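PDB 4YWO: mercuric reductase from Metallosphaera sedula, which probably catalyses the NADPH-dependent reduction of Hg(II) to elemental mercury, working as a homodimer that carries FAD. Local coordinates for residues Tyr66-Tyr71 / Tyr193-Val198; Gly160-Arg165 / Ser169-Ile174; Gly246-Thr251 / Glu255-Glu260. All coordinates share one frame; numbering follows the deposited sequence.

Three contacts sample the pyridine nucleotide-disulphide oxidoreductase fold. Contact 1 (66-71 with 193-198) joins helix 58-78, which begins at the disulphide cysteine Cys58, to the end of helix 184-194. Contact 2 (160-165 with 169-174), which touches the flavin, is nested along the chain within the loop closed by contact 1, and their centres lie about 16 Å apart; Tyr193 packs on Trp162, Pro170 and Ile174. Contact 3, the hairpin of 246-251 and 255-260, comes later, its centre about 15 Å from that of contact 2. Together they tie the disulphide-bearing helix and the flavin-side segment 160-174 to what, by family resemblance, is probably the NADP-binding domain.

Contact 1: Tyr66-Tyr71 / Tyr193-Val198; sequences YIAEIY and YSRMKV
Ala68 and Arg195 form the tight centre of this contact, with Ala68 CB 3.8 Å from Arg195 CB and the two backbones closest at the same pair. The small methyl lets the arginine chain run alongside it: Arg195 CG sits beside its own backbone N (chi1 -70°) and the chain then stays extended to NE, which carries the guanidinium past the helix until NH1 lies 3.6 Å from Glu69 CA. That approach is oblique. The guanidinium finds its polar partners elsewhere, Arg195 NE in a salt bridge to Asp228 and NH1 in a hydrogen bond to Gln348, while the Glu69 carboxylate bends away and its OE2 stays 6.5 Å from Arg195 NH1. The site is where helix 58-78 of the disulphide region meets the end of helix 184-194, which closes in a Schellman motif with Lys197, at positive phi, as its C-prime residue. Tyr193 O there accepts from Met196 N and Val198 N, which arrive from opposite faces of its carbonyl plane. Packing is looser toward Met196, whose CE stands 4.3 Å from Ala68 CB; the Met196 side chain also packs on Met64 and Phe89. No direct hydrogen bond crosses the contact; instead one water donates to Ala68 O at 2.8 Å and to Arg195 O at 2.6 Å.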
loop_
_atom_site.group_PDB
_atom_site.type_symbol
_atom_site.label_atom_id
_atom_site.label_comp_id
_atom_site.label_asym_id
_atom_site.label_seq_id
_atom_site.Cartn_x
_atom_site.Cartn_y
_atom_site.Cartn_z
ATOM N N TYR A 66 -1.277 -3.510 16.179
ATOM C CA TYR A 66 -0.942 -4.745 15.399
ATOM C C TYR A 66 -1.336 -5.979 16.215
ATOM O O TYR A 66 -2.048 -6.881 15.721
ATOM C CB TYR A 66 0.499 -4.745 14.980
ATOM C CG TYR A 66 0.956 -6.102 14.491
ATOM C CD1 TYR A 66 0.582 -6.525 13.270
ATOM C CD2 TYR A 66 1.759 -6.921 15.292
ATOM C CE1 TYR A 66 1.012 -7.777 12.846
ATOM C CE2 TYR A 66 2.175 -8.158 14.867
ATOM C CZ TYR A 66 1.731 -8.581 13.688
ATOM O OH TYR A 66 2.212 -9.865 13.305
ATOM N N ILE A 67 -0.900 -5.959 17.461
ATOM C CA ILE A 67 -1.234 -7.100 18.391
ATOM C C ILE A 67 -2.726 -7.205 18.524
ATOM O O ILE A 67 -3.303 -8.328 18.417
ATOM C CB ILE A 67 -0.624 -6.854 19.760
ATOM C CG1 ILE A 67 0.847 -7.026 19.605
ATOM C CG2 ILE A 67 -1.117 -7.973 20.709
ATOM C CD1 ILE A 67 1.564 -6.663 20.812
ATOM N N ALA A 68 -3.433 -6.098 18.704
ATOM C CA ALA A 68 -4.866 -6.086 18.788
ATOM C C ALA A 68 -5.524 -6.744 17.515
ATOM O O ALA A 68 -6.518 -7.467 17.610
ATOM C CB ALA A 68 -5.452 -4.776 19.064
ATOM N N GLU A 69 -5.060 -6.308 16.371
ATOM C CA GLU A 69 -5.541 -6.783 15.109
ATOM C C GLU A 69 -5.360 -8.294 14.909
ATOM O O GLU A 69 -6.285 -8.971 14.429
ATOM C CB GLU A 69 -4.890 -6.004 13.947
ATOM C CG GLU A 69 -5.242 -6.575 12.588
ATOM C CD GLU A 69 -4.215 -7.589 11.952
ATOM O OE1 GLU A 69 -2.962 -7.328 11.983
ATOM O OE2 GLU A 69 -4.692 -8.639 11.324
ATOM N N ILE A 70 -4.217 -8.831 15.183
ATOM C CA ILE A 70 -3.985 -10.265 14.874
ATOM C C ILE A 70 -4.822 -11.136 15.818
ATOM O O ILE A 70 -5.333 -12.151 15.426
ATOM C CB ILE A 70 -2.519 -10.683 14.878
ATOM C CG1 ILE A 70 -1.842 -10.502 16.228
ATOM C CG2 ILE A 70 -1.755 -9.891 13.809
ATOM C CD1 ILE A 70 -0.398 -10.891 16.288
ATOM N N TYR A 71 -4.999 -10.670 17.048
ATOM C CA TYR A 71 -5.874 -11.447 17.960
ATOM C C TYR A 71 -7.297 -11.344 17.550
ATOM O O TYR A 71 -8.070 -12.384 17.703
ATOM C CB TYR A 71 -5.699 -11.042 19.473
ATOM C CG TYR A 71 -4.550 -11.673 20.137
ATOM C CD1 TYR A 71 -3.255 -11.233 19.965
ATOM C CD2 TYR A 71 -4.724 -12.753 21.023
ATOM C CE1 TYR A 71 -2.164 -11.859 20.538
ATOM C CE2 TYR A 71 -3.632 -13.346 21.604
ATOM C CZ TYR A 71 -2.398 -12.972 21.402
ATOM O OH TYR A 71 -1.278 -13.566 21.963
ATOM N N TYR A 193 -8.079 -0.582 22.975
ATOM C CA TYR A 193 -8.542 -1.143 24.266
ATOM C C TYR A 193 -9.775 -1.915 24.095
ATOM O O TYR A 193 -9.940 -2.980 24.729
ATOM C CB TYR A 193 -8.689 0.028 25.284
ATOM C CG TYR A 193 -7.410 0.292 26.065
ATOM C CD1 TYR A 193 -6.239 0.808 25.493
ATOM C CD2 TYR A 193 -7.299 -0.084 27.426
ATOM C CE1 TYR A 193 -5.033 0.931 26.210
ATOM C CE2 TYR A 193 -6.155 0.100 28.122
ATOM C CZ TYR A 193 -5.023 0.590 27.565
ATOM O OH TYR A 193 -3.877 0.709 28.271
ATOM N N SER A 194 -10.675 -1.543 23.185
ATOM C CA SER A 194 -11.853 -2.405 22.951
ATOM C C SER A 194 -11.479 -3.797 22.470
ATOM O O SER A 194 -12.064 -4.813 22.888
ATOM C CB SER A 194 -12.852 -1.718 22.055
ATOM O OG SER A 194 -12.383 -1.547 20.753
ATOM N N ARG A 195 -10.407 -3.896 21.720
ATOM C CA ARG A 195 -9.898 -5.187 21.179
ATOM C C ARG A 195 -9.102 -5.941 22.245
ATOM O O ARG A 195 -8.487 -6.974 22.011
ATOM C CB ARG A 195 -9.112 -4.950 19.880
ATOM C CG ARG A 195 -9.999 -4.538 18.755
ATOM C CD ARG A 195 -9.177 -4.388 17.467
ATOM N NE ARG A 195 -10.053 -4.216 16.303
ATOM C CZ ARG A 195 -9.657 -4.410 15.014
ATOM N NH1 ARG A 195 -8.395 -4.613 14.754
ATOM N NH2 ARG A 195 -10.622 -4.369 14.089
ATOM N N MET A 196 -8.969 -5.281 23.415
ATOM C CA MET A 196 -8.418 -5.993 24.634
ATOM C C MET A 196 -9.470 -6.311 25.674
ATOM O O MET A 196 -9.099 -6.434 26.875
ATOM C CB MET A 196 -7.289 -5.255 25.179
ATOM C CG MET A 196 -6.226 -5.154 24.151
ATOM S SD MET A 196 -4.876 -4.221 24.656
ATOM C CE MET A 196 -3.905 -4.242 23.084
ATOM N N LYS A 197 -10.723 -6.403 25.270
ATOM C CA LYS A 197 -11.846 -6.724 26.100
ATOM C C LYS A 197 -12.110 -5.673 27.199
ATOM O O LYS A 197 -12.507 -5.989 28.315
ATOM C CB LYS A 197 -11.567 -8.093 26.761
ATOM C CG LYS A 197 -12.740 -9.013 26.811
ATOM C CD LYS A 197 -12.362 -10.199 27.693
ATOM C CE LYS A 197 -13.467 -11.237 27.744
ATOM N NZ LYS A 197 -14.809 -10.630 27.880
ATOM N N VAL A 198 -11.933 -4.417 26.895
ATOM C CA VAL A 198 -12.184 -3.266 27.782
ATOM C C VAL A 198 -13.424 -2.613 27.189
ATOM O O VAL A 198 -13.512 -2.394 25.955
ATOM C CB VAL A 198 -10.999 -2.258 27.847
ATOM C CG1 VAL A 198 -11.344 -1.026 28.645
ATOM C CG2 VAL A 198 -9.726 -2.947 28.346
HETATM O O HOH W 1 -7.916 -8.349 19.928
#

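Contact 2: Gly160-Arg165 / Ser169-Ile174; sequences GFWTNR and SPDRRI. With FAD (flavin-adenine dinucleotide), chain B.
Trp162 reaches the 169-174 segment because its CG lies beside the backbone N (chi1 -74°), which swings the six-membered ring across to Pro170, Asp171, Arg172 and Ile174; Asp171 and Arg172 answer with CG wedged between backbone N and carbonyl carbon (chi1 62° and 75°), bringing their polar ends back to the indole. The short helix 164-168, with Thr163 at its N-cap, makes a turn that brings two irregular segments together, the second leading into strand 176-180 of the parallel sheet. Thr163 OG1 accepts a weak capping bond from Arg165 N and also bonds Glu166 OE1. At the other end Ser169 N gives a weak bond to Arg165 O.

Around the indole the partners differ in approach. Asp171 OD1 comes in at the ring edge, in plane and 3.6 Å from Trp162 CZ2, its carboxylate turned well away from the ring plane. Pro170 CB meets Trp162 CH2 at 3.6 Å, and Ile174 CD1 lies 4.0 Å from Trp162 CZ3, both obliquely. Arg172 NH1 donates to the syn lone pair of Asp171 OD1 at 2.9 Å, nearly in the guanidinium plane, and Ile174 CG2 sits over the centre of one guanidinium face. Arg172 NH2 has a second carboxylate partner in a salt bridge to Glu260 OE1, so two acids fix the rotation of the group.

The helix start faces the flavin. Asn164, whose ND2 is hydrogen-bonded to Val56 O, belongs to the FAD pocket, and Asn164 ND2 approaches the dimethylbenzene methyl C8M of the flavin to 3.7 Å.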
loop_
_atom_site.group_PDB
_atom_site.type_symbol
_atom_site.label_atom_id
_atom_site.label_comp_id
_atom_site.label_asym_id
_atom_site.label_seq_id
_atom_site.Cartn_x
_atom_site.Cartn_y
_atom_site.Cartn_z
ATOM N N GLY A 160 -7.513 11.949 38.861
ATOM C CA GLY A 160 -6.328 11.385 38.126
ATOM C C GLY A 160 -6.828 10.787 36.790
ATOM O O GLY A 160 -8.013 10.546 36.574
ATOM N N PHE A 161 -5.873 10.564 35.902
ATOM C CA PHE A 161 -6.242 10.161 34.491
ATOM C C PHE A 161 -4.949 9.620 33.866
ATOM O O PHE A 161 -3.860 9.714 34.378
ATOM C CB PHE A 161 -6.779 11.360 33.718
ATOM C CG PHE A 161 -5.865 12.541 33.698
ATOM C CD1 PHE A 161 -4.802 12.664 32.839
ATOM C CD2 PHE A 161 -5.982 13.562 34.676
ATOM C CE1 PHE A 161 -3.879 13.718 32.906
ATOM C CE2 PHE A 161 -5.101 14.627 34.714
ATOM C CZ PHE A 161 -4.029 14.735 33.876
ATOM N N TRP A 162 -5.127 8.997 32.701
ATOM C CA TRP A 162 -4.072 8.543 31.862
ATOM C C TRP A 162 -3.951 9.517 30.677
ATOM O O TRP A 162 -4.943 10.096 30.216
ATOM C CB TRP A 162 -4.314 7.169 31.331
ATOM C CG TRP A 162 -4.153 6.077 32.281
ATOM C CD1 TRP A 162 -3.698 6.159 33.579
ATOM C CD2 TRP A 162 -4.363 4.682 32.008
ATOM N NE1 TRP A 162 -3.638 4.877 34.135
ATOM C CE2 TRP A 162 -4.052 3.972 33.185
ATOM C CE3 TRP A 162 -4.821 3.986 30.902
ATOM C CZ2 TRP A 162 -4.190 2.600 33.268
ATOM C CZ3 TRP A 162 -4.998 2.603 31.018
ATOM C CH2 TRP A 162 -4.626 1.933 32.159
ATOM N N THR A 163 -2.723 9.612 30.209
ATOM C CA THR A 163 -2.437 10.174 28.904
ATOM C C THR A 163 -1.921 9.011 28.041
ATOM O O THR A 163 -1.880 7.856 28.467
ATOM C CB THR A 163 -1.404 11.273 28.895
ATOM O OG1 THR A 163 -0.117 10.766 29.246
ATOM C CG2 THR A 163 -1.795 12.398 29.826
ATOM N N ASN A 164 -1.473 9.314 26.809
ATOM C CA ASN A 164 -0.837 8.252 26.012
ATOM C C ASN A 164 0.256 7.457 26.682
ATOM O O ASN A 164 0.367 6.240 26.447
ATOM C CB ASN A 164 -0.337 8.891 24.658
ATOM C CG ASN A 164 0.682 10.005 24.877
ATOM O OD1 ASN A 164 0.350 11.064 25.385
ATOM N ND2 ASN A 164 1.982 9.736 24.631
ATOM N N ARG A 165 1.081 8.115 27.501
ATOM C CA ARG A 165 2.167 7.480 28.146
ATOM C C ARG A 165 1.664 6.323 28.996
ATOM O O ARG A 165 2.186 5.219 28.930
ATOM C CB ARG A 165 2.924 8.496 29.034
ATOM C CG ARG A 165 4.076 7.891 29.700
ATOM C CD ARG A 165 4.801 8.909 30.609
ATOM N NE ARG A 165 5.250 10.054 29.836
ATOM C CZ ARG A 165 6.403 10.092 29.132
ATOM N NH1 ARG A 165 7.240 9.050 29.093
ATOM N NH2 ARG A 165 6.718 11.183 28.452
ATOM N N SER A 169 1.760 1.949 28.630
ATOM C CA SER A 169 2.391 1.153 29.661
ATOM C C SER A 169 1.478 1.132 30.890
ATOM O O SER A 169 1.834 1.700 31.955
ATOM C CB SER A 169 3.708 1.770 30.049
ATOM O OG SER A 169 4.573 1.822 28.991
ATOM N N PRO A 170 0.307 0.535 30.791
ATOM C CA PRO A 170 -0.681 0.534 31.873
ATOM C C PRO A 170 -0.209 -0.129 33.139
ATOM O O PRO A 170 0.481 -1.148 33.069
ATOM C CB PRO A 170 -1.869 -0.230 31.292
ATOM C CG PRO A 170 -1.289 -1.054 30.158
ATOM C CD PRO A 170 -0.176 -0.204 29.584
ATOM N N ASP A 171 -0.556 0.500 34.272
ATOM C CA ASP A 171 -0.136 -0.013 35.549
ATOM C C ASP A 171 -0.942 -1.218 36.013
ATOM O O ASP A 171 -0.476 -1.971 36.931
ATOM C CB ASP A 171 -0.219 1.118 36.602
ATOM C CG ASP A 171 -1.627 1.695 36.842
ATOM O OD1 ASP A 171 -2.723 1.387 36.340
ATOM O OD2 ASP A 171 -1.668 2.533 37.753
ATOM N N ARG A 172 -2.095 -1.440 35.421
ATOM C CA ARG A 172 -2.997 -2.474 35.818
ATOM C C ARG A 172 -3.948 -2.832 34.739
ATOM O O ARG A 172 -4.100 -2.120 33.767
ATOM C CB ARG A 172 -3.784 -2.024 37.027
ATOM C CG ARG A 172 -4.873 -1.034 36.731
ATOM C CD ARG A 172 -5.220 -0.149 37.939
ATOM N NE ARG A 172 -6.427 0.604 37.742
ATOM C CZ ARG A 172 -6.478 1.812 37.152
ATOM N NH1 ARG A 172 -5.406 2.403 36.737
ATOM N NH2 ARG A 172 -7.612 2.436 37.046
ATOM N N ARG A 173 -4.614 -3.915 34.935
ATOM C CA ARG A 173 -5.626 -4.359 34.023
ATOM C C ARG A 173 -6.892 -3.652 34.354
ATOM O O ARG A 173 -7.333 -3.594 35.519
ATOM C CB ARG A 173 -5.833 -5.843 34.161
ATOM C CG ARG A 173 -4.600 -6.508 33.645
ATOM C CD ARG A 173 -4.628 -7.967 33.936
ATOM N NE ARG A 173 -5.553 -8.664 33.060
ATOM C CZ ARG A 173 -5.417 -9.921 32.864
ATOM N NH1 ARG A 173 -4.445 -10.551 33.500
ATOM N NH2 ARG A 173 -6.277 -10.549 32.074
ATOM N N ILE A 174 -7.551 -3.041 33.397
ATOM C CA ILE A 174 -8.833 -2.391 33.604
ATOM C C ILE A 174 -9.936 -3.032 32.838
ATOM O O ILE A 174 -9.676 -3.729 31.813
ATOM C CB ILE A 174 -8.758 -0.851 33.270
ATOM C CG1 ILE A 174 -8.560 -0.640 31.777
ATOM C CG2 ILE A 174 -7.620 -0.154 34.010
ATOM C CD1 ILE A 174 -8.517 0.794 31.305
HETATM P PA FAD B . 9.568 15.691 20.211
HETATM O O1A FAD B . 10.049 14.375 19.648
HETATM O O2A FAD B . 8.707 15.709 21.452
HETATM O O5B FAD B . 10.853 16.624 20.475
HETATM C C5B FAD B . 11.031 17.272 21.733
HETATM C C4B FAD B . 12.237 16.674 22.446
HETATM O O4B FAD B . 13.138 17.717 22.828
HETATM C C3B FAD B . 11.821 15.931 23.705
HETATM O O3B FAD B . 12.211 14.558 23.616
HETATM C C2B FAD B . 12.546 16.604 24.853
HETATM O O2B FAD B . 13.405 15.665 25.508
HETATM C C1B FAD B . 13.371 17.724 24.240
HETATM N N9A FAD B . 12.949 19.028 24.811
HETATM C C8A FAD B . 11.687 19.489 24.870
HETATM N N7A FAD B . 11.639 20.715 25.453
HETATM C C5A FAD B . 12.900 21.055 25.779
HETATM C C6A FAD B . 13.560 22.216 26.421
HETATM N N6A FAD B . 12.843 23.286 26.842
HETATM N N1A FAD B . 14.903 22.172 26.573
HETATM C C2A FAD B . 15.627 21.115 26.159
HETATM N N3A FAD B . 15.094 20.029 25.569
HETATM C C4A FAD B . 13.760 19.940 25.354
HETATM N N1 FAD B . 3.001 10.678 14.088
HETATM C C2 FAD B . 3.004 9.961 12.936
HETATM O O2 FAD B . 3.456 10.492 11.899
HETATM N N3 FAD B . 2.539 8.700 12.864
HETATM C C4 FAD B . 2.039 8.061 13.928
HETATM O O4 FAD B . 1.615 6.888 13.828
HETATM C C4X FAD B . 2.000 8.775 15.227
HETATM N N5 FAD B . 1.510 8.199 16.348
HETATM C C5X FAD B . 1.488 8.877 17.519
HETATM C C6 FAD B . 0.980 8.265 18.659
HETATM C C7 FAD B . 0.953 8.954 19.867
HETATM C C7M FAD B . 0.402 8.288 21.101
HETATM C C8 FAD B . 1.468 10.347 19.941
HETATM C C8M FAD B . 1.437 11.091 21.251
HETATM C C9 FAD B . 1.976 10.963 18.805
HETATM C C9A FAD B . 2.004 10.274 17.598
HETATM N N10 FAD B . 2.517 10.891 16.440
HETATM C C10 FAD B . 2.526 10.158 15.239
HETATM C "C1'" FAD B . 3.031 12.262 16.484
HETATM C "C2'" FAD B . 4.554 12.234 16.503
HETATM O "O2'" FAD B . 5.004 11.362 17.546
HETATM C "C3'" FAD B . 5.123 13.630 16.726
HETATM O "O3'" FAD B . 4.549 14.537 15.779
HETATM C "C4'" FAD B . 6.640 13.631 16.576
HETATM O "O4'" FAD B . 7.226 12.877 17.642
HETATM C "C5'" FAD B . 7.190 15.053 16.598
HETATM O "O5'" FAD B . 8.555 15.029 17.010
HETATM P P FAD B . 9.279 16.374 17.516
HETATM O O1P FAD B . 10.771 16.136 17.513
HETATM O O2P FAD B . 8.701 17.539 16.751
HETATM O O3P FAD B . 8.790 16.483 19.045
HETATM O O HOH W 2 4.606 4.373 27.826
#

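Contact 3: Gly246-Thr251 / Glu255-Glu260; sequences GKIVIT and EVEADE
Lys247 and Glu260 make a salt bridge from the first strand of this hairpin to a residue just beyond the second, with Lys247 NZ 2.8 Å from Glu260 OE2. The lysine chain is extended beyond CG and lies side by side with the glutamate, which bends at chi2 (46°) to turn its carboxylate to the ammonium; NZ meets OE2 on the syn side, somewhat out of the carboxylate plane. A water links Lys247 NZ to Glu260 OE1. With Arg172 as its second positive partner, the carboxylate faces two positive groups, which would probably favour its ionised form. A second carboxylate bonds the start of the first strand: Glu257 OE2 accepts from Gly246 N at 2.9 Å through its anti lone pair.

From this end an antiparallel ladder runs toward the turn. Lys247 with Ala258 and Val249 with Val256 are hydrogen-bonded pairs, each with two bonds, such as Val256 N to Val249 O at 2.8 Å. Ile248 with Glu257 and Ile250 with Glu255 are non-hydrogen-bonded pairs. On the face bearing these isoleucines, Ile248 CG2 lies 3.5 Å from Glu255 OE1 and Ile250 CG1 lies 4.0 Å from Glu255 CG, while the Glu255 carboxylate pairs with Arg242.

Strand 247-251 is the middle of a three-stranded antiparallel meander, with 238-243 and 254-258 outermost within this chain. On the opposite face Lys247 and Val249 pack on Ile261 of strand 260-263, and Ala258 touches strand 176-180, setting the hairpin against the parallel sheet.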
loop_
_atom_site.group_PDB
_atom_site.type_symbol
_atom_site.label_atom_id
_atom_site.label_comp_id
_atom_site.label_asym_id
_atom_site.label_seq_id
_atom_site.Cartn_x
_atom_site.Cartn_y
_atom_site.Cartn_z
ATOM N N GLY A 246 -15.720 3.479 40.739
ATOM C CA GLY A 246 -14.675 3.933 39.824
ATOM C C GLY A 246 -14.768 5.401 39.572
ATOM O O GLY A 246 -15.303 6.170 40.379
ATOM N N LYS A 247 -14.263 5.825 38.426
ATOM C CA LYS A 247 -14.196 7.219 38.122
ATOM C C LYS A 247 -15.424 7.603 37.416
ATOM O O LYS A 247 -15.905 6.877 36.500
ATOM C CB LYS A 247 -12.933 7.573 37.309
ATOM C CG LYS A 247 -11.647 7.113 37.917
ATOM C CD LYS A 247 -10.396 7.688 37.305
ATOM C CE LYS A 247 -9.196 7.090 37.966
ATOM N NZ LYS A 247 -8.006 7.703 37.512
ATOM N N ILE A 248 -16.001 8.749 37.824
ATOM C CA ILE A 248 -17.254 9.238 37.265
ATOM C C ILE A 248 -17.064 10.523 36.475
ATOM O O ILE A 248 -16.615 11.548 37.031
ATOM C CB ILE A 248 -18.376 9.456 38.341
ATOM C CG1 ILE A 248 -18.586 8.156 39.147
ATOM C CG2 ILE A 248 -19.654 9.819 37.641
ATOM C CD1 ILE A 248 -19.380 8.345 40.432
ATOM N N VAL A 249 -17.335 10.467 35.166
ATOM C CA VAL A 249 -17.345 11.630 34.343
ATOM C C VAL A 249 -18.804 12.132 34.208
ATOM O O VAL A 249 -19.676 11.442 33.709
ATOM C CB VAL A 249 -16.678 11.378 32.937
ATOM C CG1 VAL A 249 -16.674 12.676 32.141
ATOM C CG2 VAL A 249 -15.304 10.766 33.159
ATOM N N ILE A 250 -19.046 13.322 34.738
ATOM C CA ILE A 250 -20.360 13.935 34.739
ATOM C C ILE A 250 -20.421 14.865 33.546
ATOM O O ILE A 250 -19.635 15.745 33.353
ATOM C CB ILE A 250 -20.609 14.731 36.062
ATOM C CG1 ILE A 250 -20.529 13.766 37.278
ATOM C CG2 ILE A 250 -21.976 15.407 36.029
ATOM C CD1 ILE A 250 -20.062 14.441 38.549
ATOM N N THR A 251 -21.423 14.702 32.741
ATOM C CA THR A 251 -21.531 15.468 31.522
ATOM C C THR A 251 -22.933 15.995 31.457
ATOM O O THR A 251 -23.782 15.583 32.254
ATOM C CB THR A 251 -21.329 14.544 30.254
ATOM O OG1 THR A 251 -22.501 13.763 29.990
ATOM C CG2 THR A 251 -20.160 13.601 30.444
ATOM N N GLU A 255 -23.977 10.557 33.296
ATOM C CA GLU A 255 -22.777 10.221 34.020
ATOM C C GLU A 255 -22.207 8.966 33.360
ATOM O O GLU A 255 -22.924 8.072 32.985
ATOM C CB GLU A 255 -23.073 9.980 35.488
ATOM C CG GLU A 255 -23.513 11.254 36.192
ATOM C CD GLU A 255 -23.838 11.061 37.657
ATOM O OE1 GLU A 255 -23.077 10.379 38.368
ATOM O OE2 GLU A 255 -24.869 11.606 38.089
ATOM N N VAL A 256 -20.902 8.948 33.155
ATOM C CA VAL A 256 -20.244 7.813 32.586
ATOM C C VAL A 256 -19.234 7.322 33.612
ATOM O O VAL A 256 -18.337 8.025 33.966
ATOM C CB VAL A 256 -19.555 8.273 31.262
ATOM C CG1 VAL A 256 -18.763 7.115 30.709
ATOM C CG2 VAL A 256 -20.625 8.816 30.295
ATOM N N GLU A 257 -19.352 6.098 34.070
ATOM C CA GLU A 257 -18.462 5.609 35.081
ATOM C C GLU A 257 -17.511 4.635 34.449
ATOM O O GLU A 257 -17.937 3.837 33.654
ATOM C CB GLU A 257 -19.216 4.918 36.214
ATOM C CG GLU A 257 -18.286 4.632 37.410
ATOM C CD GLU A 257 -19.042 4.340 38.737
ATOM O OE1 GLU A 257 -20.301 4.357 38.709
ATOM O OE2 GLU A 257 -18.376 4.087 39.784
ATOM N N ALA A 258 -16.248 4.662 34.805
ATOM C CA ALA A 258 -15.277 3.773 34.233
ATOM C C ALA A 258 -14.168 3.574 35.182
ATOM O O ALA A 258 -13.931 4.442 36.059
ATOM C CB ALA A 258 -14.725 4.400 32.924
ATOM N N ASP A 259 -13.389 2.540 34.992
ATOM C CA ASP A 259 -12.214 2.294 35.794
ATOM C C ASP A 259 -11.123 3.346 35.642
ATOM O O ASP A 259 -10.375 3.630 36.567
ATOM C CB ASP A 259 -11.556 0.926 35.514
ATOM C CG ASP A 259 -12.384 -0.227 35.927
ATOM O OD1 ASP A 259 -13.285 0.014 36.786
ATOM O OD2 ASP A 259 -12.194 -1.368 35.374
ATOM N N GLU A 260 -10.991 3.908 34.399
ATOM C CA GLU A 260 -9.975 4.810 34.138
ATOM C C GLU A 260 -10.497 5.816 33.089
ATOM O O GLU A 260 -11.469 5.537 32.398
ATOM C CB GLU A 260 -8.772 4.027 33.609
ATOM C CG GLU A 260 -7.461 4.802 33.543
ATOM C CD GLU A 260 -7.209 5.584 34.834
ATOM O OE1 GLU A 260 -6.646 4.984 35.783
ATOM O OE2 GLU A 260 -7.582 6.784 34.904
HETATM O O HOH W 3 -5.130 6.193 37.678
#